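Local atomic coordinates of succinate-semialdehyde dehydrogenase (Synechococcus sp., PDB entry 4ITA), a protein that probably oxidises succinic semialdehyde to succinate, using NADP+ as the electron acceptor, as a member of the aldehyde dehydrogenase family. Residues E26-L31 against D198-A203; A86-L91 against P135-F140; V152-H157 against Q183-G188. All blocks are in the same frame, centred on the assembly; numbering follows the deposited sequence.

Contact 1 of 3, residues E26-L31 against D198-A203; sequences EIDAKL and DPRVKA
Asp28, on helix 24-41, and Arg200, in the turn leading into strand 201-207, meet in a salt bridge between Asp28 OD1 and Arg200 NH2, 2.9 Å long. The bond is bent, 138° at the hydrogen, and NH2 comes in from above the carboxylate plane, although OD1 itself lies close to the plane of the guanidinium. Asp198 has the straighter hold on the same arginine: Arg200 NE donates at 175° to the syn lone pair of Asp198 OD1, while Arg200 NH2 donates to Asp198 OD2 at 2.8 Å. This is a side-on, two-nitrogen grip, made possible by the bend of the arginine chain at chi3 (-71°). Asp198 OD1 also accepts from Arg200 N at 2.9 Å, which makes an Asx turn inside the type I turn Asp198-Val201, the bend that carries the chain from helix 192-197 into a strand of the Rossmann-type sheet. Two waters complete the network. One gives a hydrogen to Asp28 OD2 and takes one from Arg200 NH1; the other donates to Asp28 OD1 and to Asp198 OD2. Asp28 OD1 and Asp198 OD2 stand 4.1 Å apart, and their mutual repulsion is probably relieved by the shared NH2 and water. A methionine in place of Arg200 would probably leave both carboxylates without their common counter-charge and set the Asp198 side chain freer to turn. Leu31 supplies the apolar half, its CB over one face of the guanidinium, 3.9 Å from Arg200 NH2. Leu31 CD1 rests against the carboxylate carbon of Asp198, and Leu31 CD2 lies 3.9 Å from Val201 CG2.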
# COMPACT_ATOMS: atom_id res chain seq x y z
N GLU A 26 -22.55 13.60 14.63
CA GLU A 26 -22.63 14.21 13.30
C GLU A 26 -21.68 13.54 12.32
O GLU A 26 -22.02 13.35 11.14
CB GLU A 26 -22.37 15.72 13.40
CG GLU A 26 -23.51 16.44 14.11
CD GLU A 26 -23.25 17.90 14.38
OE1 GLU A 26 -22.09 18.30 14.62
OE2 GLU A 26 -24.23 18.67 14.37
N ILE A 27 -20.49 13.17 12.79
CA ILE A 27 -19.54 12.43 11.95
C ILE A 27 -20.15 11.09 11.55
O ILE A 27 -20.12 10.70 10.38
CB ILE A 27 -18.20 12.20 12.68
CG1 ILE A 27 -17.48 13.53 12.87
CG2 ILE A 27 -17.32 11.23 11.91
CD1 ILE A 27 -16.30 13.45 13.82
N ASP A 28 -20.74 10.39 12.52
CA ASP A 28 -21.40 9.12 12.26
C ASP A 28 -22.49 9.24 11.20
O ASP A 28 -22.59 8.40 10.31
CB ASP A 28 -21.98 8.56 13.56
CG ASP A 28 -22.56 7.18 13.37
OD1 ASP A 28 -21.77 6.21 13.34
OD2 ASP A 28 -23.80 7.06 13.26
N ALA A 29 -23.28 10.31 11.28
CA ALA A 29 -24.35 10.53 10.31
C ALA A 29 -23.78 10.73 8.92
O ALA A 29 -24.34 10.24 7.94
CB ALA A 29 -25.19 11.72 10.72
N LYS A 30 -22.68 11.48 8.82
CA LYS A 30 -22.04 11.67 7.53
C LYS A 30 -21.50 10.38 6.95
O LYS A 30 -21.58 10.15 5.75
CB LYS A 30 -20.98 12.77 7.60
CG LYS A 30 -21.61 14.14 7.85
CD LYS A 30 -20.74 15.28 7.38
CE LYS A 30 -21.39 16.62 7.68
NZ LYS A 30 -22.07 17.21 6.49
N LEU A 31 -20.95 9.51 7.80
CA LEU A 31 -20.48 8.21 7.34
C LEU A 31 -21.63 7.29 6.91
O LEU A 31 -21.51 6.59 5.91
CB LEU A 31 -19.59 7.55 8.40
CG LEU A 31 -18.32 8.35 8.72
CD1 LEU A 31 -17.52 7.69 9.83
CD2 LEU A 31 -17.46 8.52 7.47
N ASP A 198 -14.16 3.50 11.94
CA ASP A 198 -15.53 3.20 11.53
C ASP A 198 -15.50 2.08 10.50
O ASP A 198 -14.74 2.13 9.54
CB ASP A 198 -16.20 4.43 10.94
CG ASP A 198 -17.67 4.21 10.69
OD1 ASP A 198 -18.02 3.62 9.64
OD2 ASP A 198 -18.49 4.61 11.55
N PRO A 199 -16.35 1.05 10.69
CA PRO A 199 -16.28 -0.11 9.78
C PRO A 199 -16.62 0.21 8.33
O PRO A 199 -16.21 -0.53 7.44
CB PRO A 199 -17.32 -1.08 10.37
CG PRO A 199 -18.18 -0.25 11.27
CD PRO A 199 -17.29 0.84 11.79
N ARG A 200 -17.32 1.31 8.08
CA ARG A 200 -17.68 1.68 6.71
C ARG A 200 -16.53 2.35 5.96
O ARG A 200 -16.52 2.40 4.73
CB ARG A 200 -18.91 2.59 6.72
CG ARG A 200 -20.14 1.90 7.31
CD ARG A 200 -21.21 2.90 7.74
NE ARG A 200 -20.80 3.63 8.94
CZ ARG A 200 -21.64 4.25 9.76
NH1 ARG A 200 -22.94 4.21 9.52
NH2 ARG A 200 -21.18 4.89 10.82
N VAL A 201 -15.56 2.87 6.70
CA VAL A 201 -14.40 3.52 6.09
C VAL A 201 -13.39 2.44 5.70
O VAL A 201 -12.99 1.64 6.54
CB VAL A 201 -13.80 4.57 7.04
CG1 VAL A 201 -12.51 5.13 6.48
CG2 VAL A 201 -14.82 5.68 7.28
N LYS A 202 -13.01 2.39 4.42
CA LYS A 202 -12.25 1.25 3.90
C LYS A 202 -10.77 1.51 3.66
O LYS A 202 -9.98 0.57 3.53
CB LYS A 202 -12.90 0.73 2.61
CG LYS A 202 -14.37 0.31 2.77
CD LYS A 202 -14.58 -0.71 3.90
CE LYS A 202 -16.03 -1.17 3.91
NZ LYS A 202 -16.36 -2.04 5.07
N ALA A 203 -10.38 2.78 3.63
CA ALA A 203 -9.03 3.16 3.27
C ALA A 203 -8.79 4.59 3.70
O ALA A 203 -9.74 5.34 3.92
CB ALA A 203 -8.83 3.02 1.77
O HOH W 1 -24.63 5.10 11.69
O HOH W 2 -18.95 6.60 13.50

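Contact 2 of 3, residues A86-L91 against P135-F140. With EDO (1,2-ethanediol), chain R.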
# COMPACT_ATOMS: atom_id res chain seq x y z
N ALA A 86 -5.76 26.67 -8.76
CA ALA A 86 -7.12 26.36 -9.20
C ALA A 86 -7.10 25.78 -10.62
O ALA A 86 -7.83 24.83 -10.93
CB ALA A 86 -8.00 27.61 -9.15
N GLU A 87 -6.25 26.32 -11.48
CA GLU A 87 -6.11 25.81 -12.83
C GLU A 87 -5.58 24.38 -12.84
O GLU A 87 -6.06 23.53 -13.61
CB GLU A 87 -5.19 26.72 -13.65
CG GLU A 87 -5.79 28.08 -13.96
CD GLU A 87 -4.79 29.04 -14.59
OE1 GLU A 87 -5.23 30.09 -15.11
OE2 GLU A 87 -3.58 28.76 -14.55
N LYS A 88 -4.60 24.09 -11.99
CA LYS A 88 -4.04 22.75 -11.94
C LYS A 88 -5.06 21.75 -11.37
O LYS A 88 -5.09 20.59 -11.78
CB LYS A 88 -2.76 22.75 -11.12
CG LYS A 88 -1.86 21.55 -11.34
CD LYS A 88 -0.58 21.71 -10.55
CE LYS A 88 0.34 20.54 -10.76
NZ LYS A 88 1.68 20.83 -10.18
N SER A 89 -5.89 22.22 -10.44
CA SER A 89 -7.00 21.43 -9.91
C SER A 89 -7.97 21.02 -11.02
O SER A 89 -8.40 19.86 -11.09
CB SER A 89 -7.73 22.21 -8.81
OG SER A 89 -6.88 22.44 -7.69
N ALA A 90 -8.31 21.96 -11.90
CA ALA A 90 -9.13 21.65 -13.06
C ALA A 90 -8.45 20.61 -13.93
O ALA A 90 -9.08 19.69 -14.45
CB ALA A 90 -9.43 22.90 -13.85
N LEU A 91 -7.13 20.76 -14.10
CA LEU A 91 -6.39 19.88 -14.98
C LEU A 91 -6.43 18.43 -14.52
O LEU A 91 -6.58 17.52 -15.33
CB LEU A 91 -4.94 20.35 -15.07
CG LEU A 91 -4.04 19.77 -16.15
CD1 LEU A 91 -4.51 20.24 -17.52
CD2 LEU A 91 -2.59 20.17 -15.88
N PRO A 135 -4.33 23.98 -0.71
CA PRO A 135 -5.62 23.58 -0.14
C PRO A 135 -6.67 23.15 -1.16
O PRO A 135 -7.64 22.51 -0.77
CB PRO A 135 -6.06 24.83 0.63
CG PRO A 135 -5.41 25.97 -0.12
CD PRO A 135 -4.09 25.43 -0.60
N PHE A 136 -6.48 23.50 -2.44
CA PHE A 136 -7.34 22.99 -3.51
C PHE A 136 -6.68 21.83 -4.24
O PHE A 136 -7.26 20.75 -4.36
CB PHE A 136 -7.68 24.10 -4.52
CG PHE A 136 -8.91 24.90 -4.18
CD1 PHE A 136 -9.01 25.58 -2.97
CD2 PHE A 136 -9.97 24.99 -5.08
CE1 PHE A 136 -10.14 26.33 -2.67
CE2 PHE A 136 -11.10 25.73 -4.78
CZ PHE A 136 -11.19 26.40 -3.57
N TRP A 137 -5.46 22.05 -4.72
CA TRP A 137 -4.77 21.06 -5.54
C TRP A 137 -4.63 19.70 -4.88
O TRP A 137 -4.91 18.69 -5.50
CB TRP A 137 -3.40 21.60 -6.01
CG TRP A 137 -2.42 20.54 -6.43
CD1 TRP A 137 -1.27 20.20 -5.78
CD2 TRP A 137 -2.50 19.71 -7.59
NE1 TRP A 137 -0.63 19.19 -6.47
CE2 TRP A 137 -1.37 18.87 -7.58
CE3 TRP A 137 -3.42 19.59 -8.63
CZ2 TRP A 137 -1.13 17.92 -8.58
CZ3 TRP A 137 -3.19 18.64 -9.62
CH2 TRP A 137 -2.06 17.82 -9.58
N GLN A 138 -4.21 19.65 -3.62
CA GLN A 138 -4.02 18.34 -3.00
C GLN A 138 -5.34 17.60 -2.84
O GLN A 138 -5.39 16.37 -2.91
CB GLN A 138 -3.33 18.45 -1.65
CG GLN A 138 -2.09 19.31 -1.63
CD GLN A 138 -0.87 18.57 -2.08
OE1 GLN A 138 -0.95 17.39 -2.42
NE2 GLN A 138 0.28 19.23 -2.09
N VAL A 139 -6.42 18.35 -2.62
CA VAL A 139 -7.74 17.73 -2.53
C VAL A 139 -8.15 17.15 -3.88
O VAL A 139 -8.55 15.98 -3.96
CB VAL A 139 -8.80 18.72 -2.01
CG1 VAL A 139 -10.18 18.07 -2.03
CG2 VAL A 139 -8.45 19.19 -0.59
N PHE A 140 -8.05 17.93 -4.95
CA PHE A 140 -8.44 17.42 -6.26
C PHE A 140 -7.52 16.31 -6.75
O PHE A 140 -7.97 15.41 -7.46
CB PHE A 140 -8.61 18.56 -7.26
CG PHE A 140 -9.87 19.34 -7.05
CD1 PHE A 140 -11.09 18.83 -7.47
CD2 PHE A 140 -9.85 20.55 -6.38
CE1 PHE A 140 -12.27 19.53 -7.26
CE2 PHE A 140 -11.02 21.26 -6.16
CZ PHE A 140 -12.24 20.74 -6.61
C1 EDO R . 2.97 20.66 -5.23
O1 EDO R . 2.93 20.29 -6.61
C2 EDO R . 3.07 19.41 -4.38
O2 EDO R . 1.89 18.61 -4.53
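Helix 79-103 packs here against the start of helix 137-149, beside the NADPH pocket to which Gln138 belongs. Lys88 lies along one face of the Trp137 indole: CG is 3.6 Å from Trp137 CZ3, CD sits above the ring, and CE makes a CH-pi contact 3.8 Å from the centroid of the Trp137 six-membered ring. The chain runs extended beyond CG, with CG anti to the backbone N (chi1 -162°), which lays its methylenes across the indole. The ammonium passes off-centre in a cation-pi contact, Lys88 NZ standing 4.7 Å from the centroid of the Trp137 six-membered ring, while the hydrogen bond of NZ goes to Ser421 O.

Ser89 sits where the two backbones come closest. Ser89 OG is 3.3 Å from Trp137 CA and bonds back to Glu85 O in its own helix, and Ser89 CB touches Phe140 CD2 at 3.6 Å. Glu85 also reaches across, its carboxylate accepting from the backbone N atoms of Phe136 and Trp137. At the indole edge, Trp137 NE1 donates to O2 of an ethanediol at 3.2 Å, with a weak second bond from Gln138 NE2; the diol probably comes from the crystallisation liquor.

Between the segments themselves the contact is thus apolar and cation-pi in kind, so the tryptophan is held through its face, and its N-H points to a place where a small polar molecule can bind.

Contact 3 of 3, residues V152-H157 against Q183-G188; sequences VAVLKH and QTLLIG. With NDP (NADPH dihydro-nicotinamide-adenine-dinucleotide phosphate), chain C.
Leu155 ties strand 152-156 to strand 182-185 through both its N-H and its carbonyl: its N donates to Gln183 O at 2.9 Å, and its O takes the N-H of Leu185 at 2.7 Å, nearly in line with the carbonyl bond. With Gln183 N bonded to Ala153 O, this is a parallel ladder, the two strands of a beta-alpha-beta unit whose crossover is helix 162-175. These bonds make the tight part; the side chains along them pack at normal distance. Leu185 CD1 lies 3.8 Å from Val154 CB on one face of the sheet, while on the other the Leu155 and Thr184 side chains lie side by side, pointing the same way, with CD2 near OG1, which is hydrogen-bonded to Ala165 O.

Beyond Leu185 the pairing loosens and water enters. One water accepts from His157 N and donates to Leu185 O; another donates to both His157 O and Ile187 O. Into this divergence bends Lys156, kinked at chi2 (-98°) and chi4, its CG only 3.5 Å from Ile187 CG1, so the watered end still holds one tight carbon contact. The bends bring Lys156 NZ to two carbonyls, Ile187 O and His157 O, each at 2.9 Å, and to NADPH O1X, an oxygen of the 2'-phosphate, at 2.8 Å; a weaker bond reaches O2B. The ammonium is thus held by backbone oxygens from both segments and presented to the group that distinguishes NADPH from NADH, consistent with a part in cofactor selection. A third water, at the opposite end of the ladder, joins Ala153 O to Gln183 NE2.

Helix 24-41 covers the face bearing Gln183 and Leu185, with Lys30 O taking a hydrogen bond from Gln183 NE2. Helix 137-149 lies against Leu155 through Val139, and strand 115-129 flanks strand 152-156 on its other edge.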
# COMPACT_ATOMS: atom_id res chain seq x y z
N VAL A 152 -16.41 6.81 -2.70
CA VAL A 152 -16.86 8.07 -2.13
C VAL A 152 -15.79 8.53 -1.14
O VAL A 152 -14.93 7.74 -0.73
CB VAL A 152 -18.26 7.99 -1.49
CG1 VAL A 152 -19.28 7.52 -2.51
CG2 VAL A 152 -18.25 7.08 -0.26
N ALA A 153 -15.83 9.81 -0.77
CA ALA A 153 -14.76 10.35 0.05
C ALA A 153 -15.26 11.26 1.15
O ALA A 153 -16.23 12.00 0.98
CB ALA A 153 -13.77 11.10 -0.82
N VAL A 154 -14.58 11.19 2.28
CA VAL A 154 -14.74 12.17 3.34
C VAL A 154 -13.40 12.86 3.53
O VAL A 154 -12.36 12.20 3.59
CB VAL A 154 -15.29 11.56 4.66
CG1 VAL A 154 -16.72 11.08 4.46
CG2 VAL A 154 -14.40 10.42 5.17
N LEU A 155 -13.44 14.19 3.59
CA LEU A 155 -12.23 15.00 3.69
C LEU A 155 -12.11 15.64 5.06
O LEU A 155 -13.02 16.34 5.50
CB LEU A 155 -12.28 16.12 2.65
CG LEU A 155 -11.27 17.26 2.81
CD1 LEU A 155 -9.83 16.80 2.58
CD2 LEU A 155 -11.62 18.43 1.88
N LYS A 156 -10.99 15.39 5.73
CA LYS A 156 -10.61 16.18 6.89
C LYS A 156 -9.48 17.09 6.43
O LYS A 156 -8.34 16.66 6.24
CB LYS A 156 -10.17 15.29 8.06
CG LYS A 156 -9.79 16.07 9.33
CD LYS A 156 -8.27 16.27 9.48
CE LYS A 156 -7.92 17.04 10.76
NZ LYS A 156 -8.30 18.49 10.70
N HIS A 157 -9.82 18.35 6.20
CA HIS A 157 -8.84 19.33 5.76
C HIS A 157 -8.18 19.96 6.99
O HIS A 157 -8.60 19.74 8.13
CB HIS A 157 -9.51 20.40 4.89
CG HIS A 157 -8.66 20.88 3.75
ND1 HIS A 157 -7.28 20.91 3.81
CD2 HIS A 157 -8.99 21.32 2.51
CE1 HIS A 157 -6.80 21.36 2.67
NE2 HIS A 157 -7.82 21.62 1.86
N GLN A 183 -17.81 14.56 1.02
CA GLN A 183 -18.21 15.37 2.16
C GLN A 183 -17.01 15.92 2.88
O GLN A 183 -16.10 15.18 3.26
CB GLN A 183 -19.06 14.57 3.15
CG GLN A 183 -20.42 14.12 2.60
CD GLN A 183 -21.17 13.27 3.61
OE1 GLN A 183 -22.03 13.77 4.35
NE2 GLN A 183 -20.84 11.99 3.67
N THR A 184 -17.02 17.23 3.09
CA THR A 184 -16.05 17.89 3.95
C THR A 184 -16.45 17.75 5.41
O THR A 184 -17.58 18.05 5.79
CB THR A 184 -15.97 19.36 3.57
OG1 THR A 184 -15.26 19.45 2.33
CG2 THR A 184 -15.24 20.18 4.64
N LEU A 185 -15.51 17.26 6.21
CA LEU A 185 -15.71 17.14 7.66
C LEU A 185 -14.96 18.25 8.35
O LEU A 185 -13.72 18.26 8.36
CB LEU A 185 -15.21 15.78 8.17
CG LEU A 185 -15.72 14.53 7.44
CD1 LEU A 185 -15.14 13.29 8.09
CD2 LEU A 185 -17.24 14.47 7.43
N LEU A 186 -15.69 19.18 8.95
CA LEU A 186 -15.07 20.23 9.76
C LEU A 186 -14.75 19.63 11.12
O LEU A 186 -15.54 19.74 12.05
CB LEU A 186 -15.98 21.45 9.88
CG LEU A 186 -16.22 22.21 8.57
CD1 LEU A 186 -17.04 23.48 8.85
CD2 LEU A 186 -14.93 22.55 7.84
N ILE A 187 -13.61 18.96 11.21
CA ILE A 187 -13.20 18.27 12.42
C ILE A 187 -11.72 18.46 12.68
O ILE A 187 -10.95 18.73 11.75
CB ILE A 187 -13.52 16.75 12.36
CG1 ILE A 187 -12.71 16.05 11.25
CG2 ILE A 187 -15.02 16.51 12.21
CD1 ILE A 187 -12.92 14.53 11.20
N GLY A 188 -11.34 18.33 13.95
CA GLY A 188 -9.95 18.47 14.34
C GLY A 188 -9.19 17.16 14.25
O GLY A 188 -9.77 16.09 14.01
PA NDP C . 0.33 18.64 9.58
O1A NDP C . 0.77 17.20 9.48
O2A NDP C . 0.45 19.37 10.89
O5B NDP C . -1.20 18.73 9.12
C5B NDP C . -1.67 18.11 7.92
C4B NDP C . -3.08 17.55 8.13
O4B NDP C . -3.01 16.49 9.09
C3B NDP C . -4.06 18.56 8.71
O3B NDP C . -5.38 18.24 8.23
C2B NDP C . -3.99 18.27 10.20
O2B NDP C . -5.16 18.66 10.91
C1B NDP C . -3.91 16.77 10.17
N9A NDP C . -3.31 16.15 11.36
C8A NDP C . -2.28 16.59 12.11
N7A NDP C . -2.02 15.71 13.10
C5A NDP C . -2.87 14.68 12.96
C6A NDP C . -3.14 13.42 13.66
N6A NDP C . -2.41 13.06 14.73
N1A NDP C . -4.14 12.64 13.18
C2A NDP C . -4.87 12.98 12.11
N3A NDP C . -4.68 14.12 11.43
C4A NDP C . -3.72 14.98 11.81
O3 NDP C . 1.16 19.36 8.38
PN NDP C . 1.79 20.85 8.19
O1N NDP C . 2.45 21.33 9.46
O2N NDP C . 0.75 21.68 7.50
O5D NDP C . 2.96 20.53 7.14
C5D NDP C . 2.65 20.10 5.82
C4D NDP C . 3.48 18.88 5.47
O4D NDP C . 2.90 18.21 4.34
C3D NDP C . 4.90 19.22 5.07
O3D NDP C . 5.82 18.28 5.66
C2D NDP C . 4.83 19.09 3.56
O2D NDP C . 6.13 18.87 3.02
C1D NDP C . 3.93 17.89 3.39
N1N NDP C . 3.40 17.85 2.02
C2N NDP C . 3.42 16.70 1.33
C3N NDP C . 3.38 16.73 -0.07
C7N NDP C . 3.37 15.47 -0.88
O7N NDP C . 2.56 15.38 -1.80
N7N NDP C . 4.22 14.49 -0.59
C4N NDP C . 3.35 18.04 -0.81
C5N NDP C . 2.85 19.09 0.06
C6N NDP C . 2.89 18.95 1.44
P2B NDP C . -5.21 20.01 11.77
O1X NDP C . -6.61 19.97 12.33
O2X NDP C . -4.15 19.89 12.84
O3X NDP C . -4.99 21.17 10.85
O HOH W 3 -18.85 11.18 1.68
O HOH W 4 -12.26 19.85 6.61
O HOH W 5 -11.00 20.78 9.66

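Overall arrangement
Contacts 1 and 3 reach the mixed sheet that carries strands 115-129, 152-156, 182-185 and 201-207, with helix 137-149 of contact 2 packed beside it, consistent with this family's Rossmann-type cofactor-binding region. Contact 1 closes the widest loop of sequence; contacts 2 and 3 lie inside it one after the other, helix 137-149 leading into strand 152-156. The centres of contacts 1 and 3 are about 10 Å apart, joined by helix 24-41: Ile27 packs on Ile187, and Leu31 on Val154. Contact 2 is centred about 16 Å from contact 3, meeting it where His157 NE2 bonds to Pro135 O, and 25 Å from contact 1. Contacts 2 and 3 border the NADPH site, since Gln138, Lys156 and His157 belong to its pocket.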